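Local coordinates for protein nicotinamide-nucleotide adenylyltransferase NadR family / Ribosylnicotinamide kinase (Lactococcus lactis subsp. cremoris, PDB 6GYE) that probably phosphorylates nicotinamide riboside in its P-loop kinase domain and adenylylates nicotinamide mononucleotide on the way to NAD+, at residues T260-T265 with A290-D295; D230-M235 with V267-Y272. All blocks are in the same frame, centred on the assembly; numbering follows the deposited sequence. Where two conformers were deposited one is given.

Contact 1 of 2, residues T260-T265 with A290-D295; sequences TDAIVT and ADERMD. With NNR (Nicotinamide riboside), chain I.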
loop_
_atom_site.group_PDB
_atom_site.type_symbol
_atom_site.label_atom_id
_atom_site.label_comp_id
_atom_site.label_asym_id
_atom_site.label_seq_id
_atom_site.Cartn_x
_atom_site.Cartn_y
_atom_site.Cartn_z
ATOM N N THR A 260 1.390 0.619 -18.787
ATOM C CA THR A 260 1.889 -0.750 -18.977
ATOM C C THR A 260 2.599 -1.298 -17.739
ATOM O O THR A 260 2.834 -0.579 -16.762
ATOM C CB THR A 260 2.819 -0.883 -20.210
ATOM O OG1 THR A 260 4.126 -0.387 -19.919
ATOM C CG2 THR A 260 2.271 -0.153 -21.410
ATOM N N ASP A 261 2.930 -2.582 -17.775
ATOM C CA ASP A 261 3.429 -3.304 -16.609
ATOM C C ASP A 261 4.224 -4.519 -17.103
ATOM O O ASP A 261 4.515 -4.631 -18.299
ATOM C CB ASP A 261 2.257 -3.735 -15.727
ATOM C CG ASP A 261 1.532 -4.923 -16.310
ATOM O OD1 ASP A 261 1.418 -5.008 -17.558
ATOM O OD2 ASP A 261 1.131 -5.798 -15.527
ATOM N N ALA A 262 4.506 -5.469 -16.200
ATOM C CA ALA A 262 5.324 -6.617 -16.593
ATOM C C ALA A 262 4.571 -7.574 -17.514
ATOM O O ALA A 262 5.191 -8.215 -18.377
ATOM C CB ALA A 262 5.846 -7.355 -15.354
ATOM N N ILE A 263 3.244 -7.673 -17.375
ATOM C CA ILE A 263 2.478 -8.522 -18.289
ATOM C C ILE A 263 2.644 -8.041 -19.726
ATOM O O ILE A 263 2.849 -8.837 -20.648
ATOM C CB ILE A 263 0.995 -8.570 -17.873
ATOM C CG1 ILE A 263 0.857 -9.314 -16.552
ATOM C CG2 ILE A 263 0.150 -9.241 -18.956
ATOM C CD1 ILE A 263 -0.530 -9.567 -16.146
ATOM N N VAL A 264 2.540 -6.729 -19.940
ATOM C CA VAL A 264 2.758 -6.175 -21.274
ATOM C C VAL A 264 4.144 -6.553 -21.786
ATOM O O VAL A 264 4.295 -7.034 -22.915
ATOM C CB VAL A 264 2.547 -4.650 -21.264
ATOM C CG1 VAL A 264 3.060 -4.021 -22.561
ATOM C CG2 VAL A 264 1.076 -4.343 -21.061
ATOM N N THR A 265 5.178 -6.359 -20.960
ATOM C CA THR A 265 6.520 -6.757 -21.385
ATOM C C THR A 265 6.594 -8.255 -21.632
ATOM O O THR A 265 7.306 -8.696 -22.539
ATOM C CB THR A 265 7.558 -6.363 -20.339
ATOM O OG1 THR A 265 7.462 -4.962 -20.090
ATOM C CG2 THR A 265 9.015 -6.686 -20.830
ATOM N N ALA A 290 3.738 -11.011 -9.555
ATOM C CA ALA A 290 3.197 -11.284 -8.229
ATOM C C ALA A 290 3.216 -10.071 -7.306
ATOM O O ALA A 290 2.444 -10.041 -6.344
ATOM C CB ALA A 290 3.981 -12.418 -7.566
ATOM N N ASP A 291 4.090 -9.096 -7.550
ATOM C CA ASP A 291 4.167 -7.904 -6.717
ATOM C C ASP A 291 3.266 -6.785 -7.201
ATOM O O ASP A 291 3.320 -5.687 -6.644
ATOM C CB ASP A 291 5.601 -7.370 -6.658
ATOM C CG ASP A 291 6.517 -8.247 -5.856
ATOM O OD1 ASP A 291 6.013 -9.077 -5.071
ATOM O OD2 ASP A 291 7.749 -8.102 -6.009
ATOM N N GLU A 292 2.505 -7.006 -8.261
ATOM C CA GLU A 292 1.630 -5.976 -8.796
ATOM C C GLU A 292 0.248 -6.066 -8.168
ATOM O O GLU A 292 -0.277 -7.160 -7.941
ATOM C CB GLU A 292 1.534 -6.094 -10.313
ATOM C CG GLU A 292 2.876 -5.912 -11.010
ATOM C CD GLU A 292 2.742 -5.859 -12.523
ATOM O OE1 GLU A 292 1.584 -5.875 -12.990
ATOM O OE2 GLU A 292 3.774 -5.786 -13.237
ATOM N N ARG A 293 -0.322 -4.907 -7.859
ATOM C CA ARG A 293 -1.682 -4.802 -7.348
ATOM C C ARG A 293 -2.448 -3.932 -8.326
ATOM O O ARG A 293 -2.171 -2.738 -8.429
ATOM C CB ARG A 293 -1.716 -4.182 -5.949
ATOM C CG ARG A 293 -0.653 -4.652 -4.996
ATOM C CD ARG A 293 -1.124 -5.839 -4.207
ATOM N NE ARG A 293 -0.081 -6.380 -3.340
ATOM C CZ ARG A 293 0.732 -7.375 -3.682
ATOM N NH1 ARG A 293 0.628 -7.930 -4.883
ATOM N NH2 ARG A 293 1.648 -7.812 -2.827
ATOM N N MET A 294 -3.432 -4.500 -9.017
ATOM C CA MET A 294 -4.226 -3.750 -9.981
ATOM C C MET A 294 -5.701 -3.846 -9.633
ATOM O O MET A 294 -6.209 -4.933 -9.339
ATOM C CB MET A 294 -3.974 -4.252 -11.402
ATOM C CG MET A 294 -2.563 -3.917 -11.869
ATOM S SD MET A 294 -2.144 -4.637 -13.451
ATOM C CE MET A 294 -2.023 -6.369 -13.030
ATOM N N ASP A 295 -6.386 -2.707 -9.665
ATOM C CA ASP A 295 -7.821 -2.691 -9.427
ATOM C C ASP A 295 -8.606 -2.657 -10.720
ATOM O O ASP A 295 -9.704 -3.210 -10.784
ATOM C CB ASP A 295 -8.217 -1.482 -8.562
ATOM C CG ASP A 295 -7.557 -1.502 -7.199
ATOM O OD1 ASP A 295 -8.001 -2.274 -6.322
ATOM O OD2 ASP A 295 -6.567 -0.764 -7.003
HETATM O O2R NNR I . 6.013 -0.088 -4.729
HETATM C C2R NNR I . 4.881 -0.932 -4.480
HETATM C C3R NNR I . 4.984 -1.682 -3.158
HETATM O O3R NNR I . 6.196 -1.393 -2.449
HETATM C C4R NNR I . 4.932 -3.161 -3.507
HETATM C C5R NNR I . 3.750 -3.846 -2.835
HETATM O O5R NNR I . 3.714 -5.224 -3.225
HETATM O O4R NNR I . 4.814 -3.276 -4.927
HETATM C C1R NNR I . 4.785 -1.996 -5.563
HETATM N N1 NNR I . 3.531 -1.837 -6.301
HETATM C C2 NNR I . 3.520 -2.005 -7.630
HETATM C C6 NNR I . 2.409 -1.525 -5.638
HETATM C C5 NNR I . 1.204 -1.368 -6.314
HETATM C C4 NNR I . 1.166 -1.537 -7.690
HETATM C C3 NNR I . 2.342 -1.861 -8.354
HETATM C C7 NNR I . 2.341 -2.051 -9.841
HETATM O O7 NNR I . 3.379 -1.897 -10.465
HETATM N N7 NNR I . 1.202 -2.386 -10.446
#
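The carboxylates of Asp261 and Glu292 meet at close range: OD2 of Asp261 lies 2.6 Å from OE1 of Glu292, with the two planes turned 59° apart and the side chains crossing at about a right angle. Beside this approach the other oxygen, Glu292 OE2, accepts from Ala262 N at 3.1 Å on its syn lone pair, in a bond of 162°, while the Ala262 methyl CB packs against it. Asp261 is the N-cap of helix 262-272; with CG set between backbone N and carbonyl carbon (chi1 76°), its carboxylate folds back over the first turn. There Asp261 OD1 accepts from Val264 N at 3.1 Å, met from above the carboxylate plane, and Asp261 OD2 accepts a weak bond from Ile263 N. All of this is buried, with Met186 of strand 181-187 also packed on Asp261. Looser packing follows at Met294, whose SD stays 4.0 Å from Asp261 OD2. On the exposed side Arg293 faces the ligand instead: its NH1 bonds Ala290 O in the guanidinium plane at 3.1 Å, and O5R of the bound nicotinamide riboside sits over a guanidinium face. Glu292 spans the two regions, its CB lying 3.7 Å from ligand N7. Donation from Ala262 N, Ile263 N and Val264 N probably eases the closeness of the two carboxylates, and the Ala262-Glu292 bond links the pocket wall to the helix start.

Contact 2 of 2, residues D230-M235 with V267-Y272; sequences DDYARM and VYAKLY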
loop_
_atom_site.group_PDB
_atom_site.type_symbol
_atom_site.label_atom_id
_atom_site.label_comp_id
_atom_site.label_asym_id
_atom_site.label_seq_id
_atom_site.Cartn_x
_atom_site.Cartn_y
_atom_site.Cartn_z
ATOM N N ASP A 230 18.490 -9.380 -22.257
ATOM C CA ASP A 230 18.889 -8.558 -21.126
ATOM C C ASP A 230 18.177 -7.213 -21.134
ATOM O O ASP A 230 17.905 -6.653 -20.065
ATOM C CB ASP A 230 20.398 -8.383 -21.140
ATOM C CG ASP A 230 20.899 -7.658 -19.934
ATOM O OD1 ASP A 230 20.612 -8.111 -18.803
ATOM O OD2 ASP A 230 21.592 -6.641 -20.119
ATOM N N ASP A 231 17.858 -6.693 -22.322
ATOM C CA ASP A 231 17.040 -5.494 -22.399
ATOM C C ASP A 231 15.668 -5.734 -21.779
ATOM O O ASP A 231 15.166 -4.899 -21.014
ATOM C CB ASP A 231 16.899 -5.067 -23.856
ATOM C CG ASP A 231 18.238 -4.787 -24.508
ATOM O OD1 ASP A 231 19.005 -3.975 -23.953
ATOM O OD2 ASP A 231 18.514 -5.384 -25.569
ATOM N N TYR A 232 15.045 -6.877 -22.106
ATOM C CA TYR A 232 13.737 -7.187 -21.547
ATOM C C TYR A 232 13.805 -7.255 -20.033
ATOM O O TYR A 232 12.934 -6.716 -19.341
ATOM C CB TYR A 232 13.193 -8.489 -22.145
ATOM C CG TYR A 232 12.634 -8.301 -23.537
ATOM C CD1 TYR A 232 11.337 -7.839 -23.726
ATOM C CD2 TYR A 232 13.408 -8.566 -24.663
ATOM C CE1 TYR A 232 10.811 -7.642 -24.998
ATOM C CE2 TYR A 232 12.897 -8.376 -25.944
ATOM C CZ TYR A 232 11.598 -7.915 -26.102
ATOM O OH TYR A 232 11.078 -7.719 -27.359
ATOM N N ALA A 233 14.867 -7.865 -19.502
ATOM C CA ALA A 233 15.023 -7.924 -18.058
ATOM C C ALA A 233 15.068 -6.526 -17.470
ATOM O O ALA A 233 14.381 -6.233 -16.482
ATOM C CB ALA A 233 16.283 -8.697 -17.691
ATOM N N ARG A 234 15.862 -5.638 -18.075
ATOM C CA ARG A 234 15.945 -4.272 -17.570
ATOM C C ARG A 234 14.622 -3.529 -17.724
ATOM O O ARG A 234 14.302 -2.667 -16.896
ATOM C CB ARG A 234 17.084 -3.519 -18.265
ATOM C CG ARG A 234 18.431 -3.717 -17.569
ATOM C CD ARG A 234 19.581 -3.174 -18.387
ATOM N NE ARG A 234 20.868 -3.540 -17.802
ATOM C CZ ARG A 234 21.664 -2.701 -17.151
ATOM N NH1 ARG A 234 21.314 -1.426 -17.014
ATOM N NH2 ARG A 234 22.818 -3.138 -16.649
ATOM N N MET A 235 13.835 -3.855 -18.754
ATOM C CA MET A 235 12.515 -3.249 -18.876
ATOM C C MET A 235 11.549 -3.769 -17.819
ATOM O O MET A 235 10.668 -3.028 -17.373
ATOM C CB MET A 235 11.961 -3.472 -20.282
ATOM C CG MET A 235 12.606 -2.545 -21.287
ATOM S SD MET A 235 12.081 -2.738 -22.988
ATOM C CE MET A 235 11.881 -4.492 -23.050
ATOM N N VAL A 267 4.251 -10.116 -22.832
ATOM C CA VAL A 267 3.678 -10.410 -24.134
ATOM C C VAL A 267 4.721 -10.204 -25.226
ATOM O O VAL A 267 4.913 -11.070 -26.090
ATOM C CB VAL A 267 2.421 -9.560 -24.373
ATOM C CG1 VAL A 267 1.955 -9.726 -25.805
ATOM C CG2 VAL A 267 1.307 -9.949 -23.381
ATOM N N TYR A 268 5.431 -9.066 -25.195
ATOM C CA TYR A 268 6.474 -8.844 -26.194
ATOM C C TYR A 268 7.545 -9.922 -26.125
ATOM O O TYR A 268 7.952 -10.466 -27.162
ATOM C CB TYR A 268 7.099 -7.462 -26.032
ATOM C CG TYR A 268 6.210 -6.341 -26.502
ATOM C CD1 TYR A 268 5.738 -6.308 -27.814
ATOM C CD2 TYR A 268 5.832 -5.314 -25.638
ATOM C CE1 TYR A 268 4.906 -5.286 -28.250
ATOM C CE2 TYR A 268 5.013 -4.272 -26.073
ATOM C CZ TYR A 268 4.549 -4.267 -27.374
ATOM O OH TYR A 268 3.733 -3.243 -27.805
ATOM N N ALA A 269 7.993 -10.263 -24.912
ATOM C CA ALA A 269 9.017 -11.294 -24.770
ATOM C C ALA A 269 8.554 -12.616 -25.368
ATOM O O ALA A 269 9.311 -13.269 -26.100
ATOM C CB ALA A 269 9.390 -11.480 -23.297
ATOM N N LYS A 270 7.304 -13.008 -25.097
ATOM C CA LYS A 270 6.793 -14.271 -25.624
ATOM C C LYS A 270 6.771 -14.256 -27.144
ATOM O O LYS A 270 7.092 -15.262 -27.785
ATOM C CB LYS A 270 5.396 -14.559 -25.057
ATOM C CG LYS A 270 4.822 -15.919 -25.434
ATOM C CD LYS A 270 5.662 -17.067 -24.858
ATOM C CE LYS A 270 4.932 -18.408 -24.912
ATOM N NZ LYS A 270 4.129 -18.664 -23.661
ATOM N N LEU A 271 6.428 -13.113 -27.738
ATOM C CA LEU A 271 6.301 -13.029 -29.188
ATOM C C LEU A 271 7.640 -12.947 -29.895
ATOM O O LEU A 271 7.763 -13.436 -31.019
ATOM C CB LEU A 271 5.462 -11.821 -29.588
ATOM C CG LEU A 271 3.973 -11.947 -29.278
ATOM C CD1 LEU A 271 3.220 -10.749 -29.804
ATOM C CD2 LEU A 271 3.476 -13.208 -29.922
ATOM N N TYR A 272 8.643 -12.315 -29.290
ATOM C CA TYR A 272 9.855 -11.994 -30.028
ATOM C C TYR A 272 11.128 -12.639 -29.498
ATOM O O TYR A 272 12.114 -12.690 -30.237
ATOM C CB TYR A 272 10.054 -10.470 -30.079
ATOM C CG TYR A 272 8.899 -9.758 -30.753
ATOM C CD1 TYR A 272 8.692 -9.872 -32.122
ATOM C CD2 TYR A 272 8.019 -8.972 -30.026
ATOM C CE1 TYR A 272 7.641 -9.228 -32.749
ATOM C CE2 TYR A 272 6.961 -8.323 -30.647
ATOM C CZ TYR A 272 6.779 -8.456 -32.006
ATOM O OH TYR A 272 5.734 -7.816 -32.631
#
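One face of the Tyr232 ring lies against Ala269, whose CA sits above it, while CB of Tyr268 comes up at the ring edge, near its plane. The CD1-CE1 flank does the touching: CE1 of Tyr232 is 3.8 Å from the backbone N of Ala269. The same Tyr232 CE1 lies 3.9 Å from CB of Tyr268. At the far end of the ring, Tyr232 OH reaches CB of Tyr272 at 4.0 Å. The Tyr272 ring has Leu271 CB over one face and Tyr268 CD1 in plane at its edge. With CG beside its own backbone N (chi1 -78°), Tyr232 sends its ring across the interface to lie along the turn from Tyr268 to Tyr272. The helices that meet here, 229-247 and 262-272, run nearly antiparallel, at 169° with axes 11.0 Å apart, and flank strand 255-259 in sequence within the parallel alpha/beta fold of a P-loop kinase domain. At that spacing the gap is bridged by one aromatic ring rather than by close backbone packing. Were Tyr232 an alanine, the helices would probably lose the ring that spans them, opening a gap over Ala269 and removing the ring edge from Tyr268 CB and the hydroxyl from Tyr272 CB. The Tyr268 ring stacks on Trp316, and its OH makes a weak hydrogen bond to Ala189 N. Leu281 of helix 275-290 also packs on Tyr232.

How the contacts relate
From the N terminus, segment 230-235 on helix 229-247 comes first; the chain then passes through strand 255-259 and segment 260-265 before contact 2 closes at 267-272, a loop of 31 intervening residues. Contact 1, opened inside that loop, closes only at 290-295, after 24 residues that are mostly helix. The two therefore cross rather than nest, and both use helix 262-272: contact 1 its N-terminal end, contact 2 its later turns. Their centres are about 14 Å apart, yet they touch, Thr265 CG2 lying 3.9 Å from Tyr232 CD1. Together they tie helix 262-272 to helix 229-247 and to the ligand-lining loop that leads into strand 296-300.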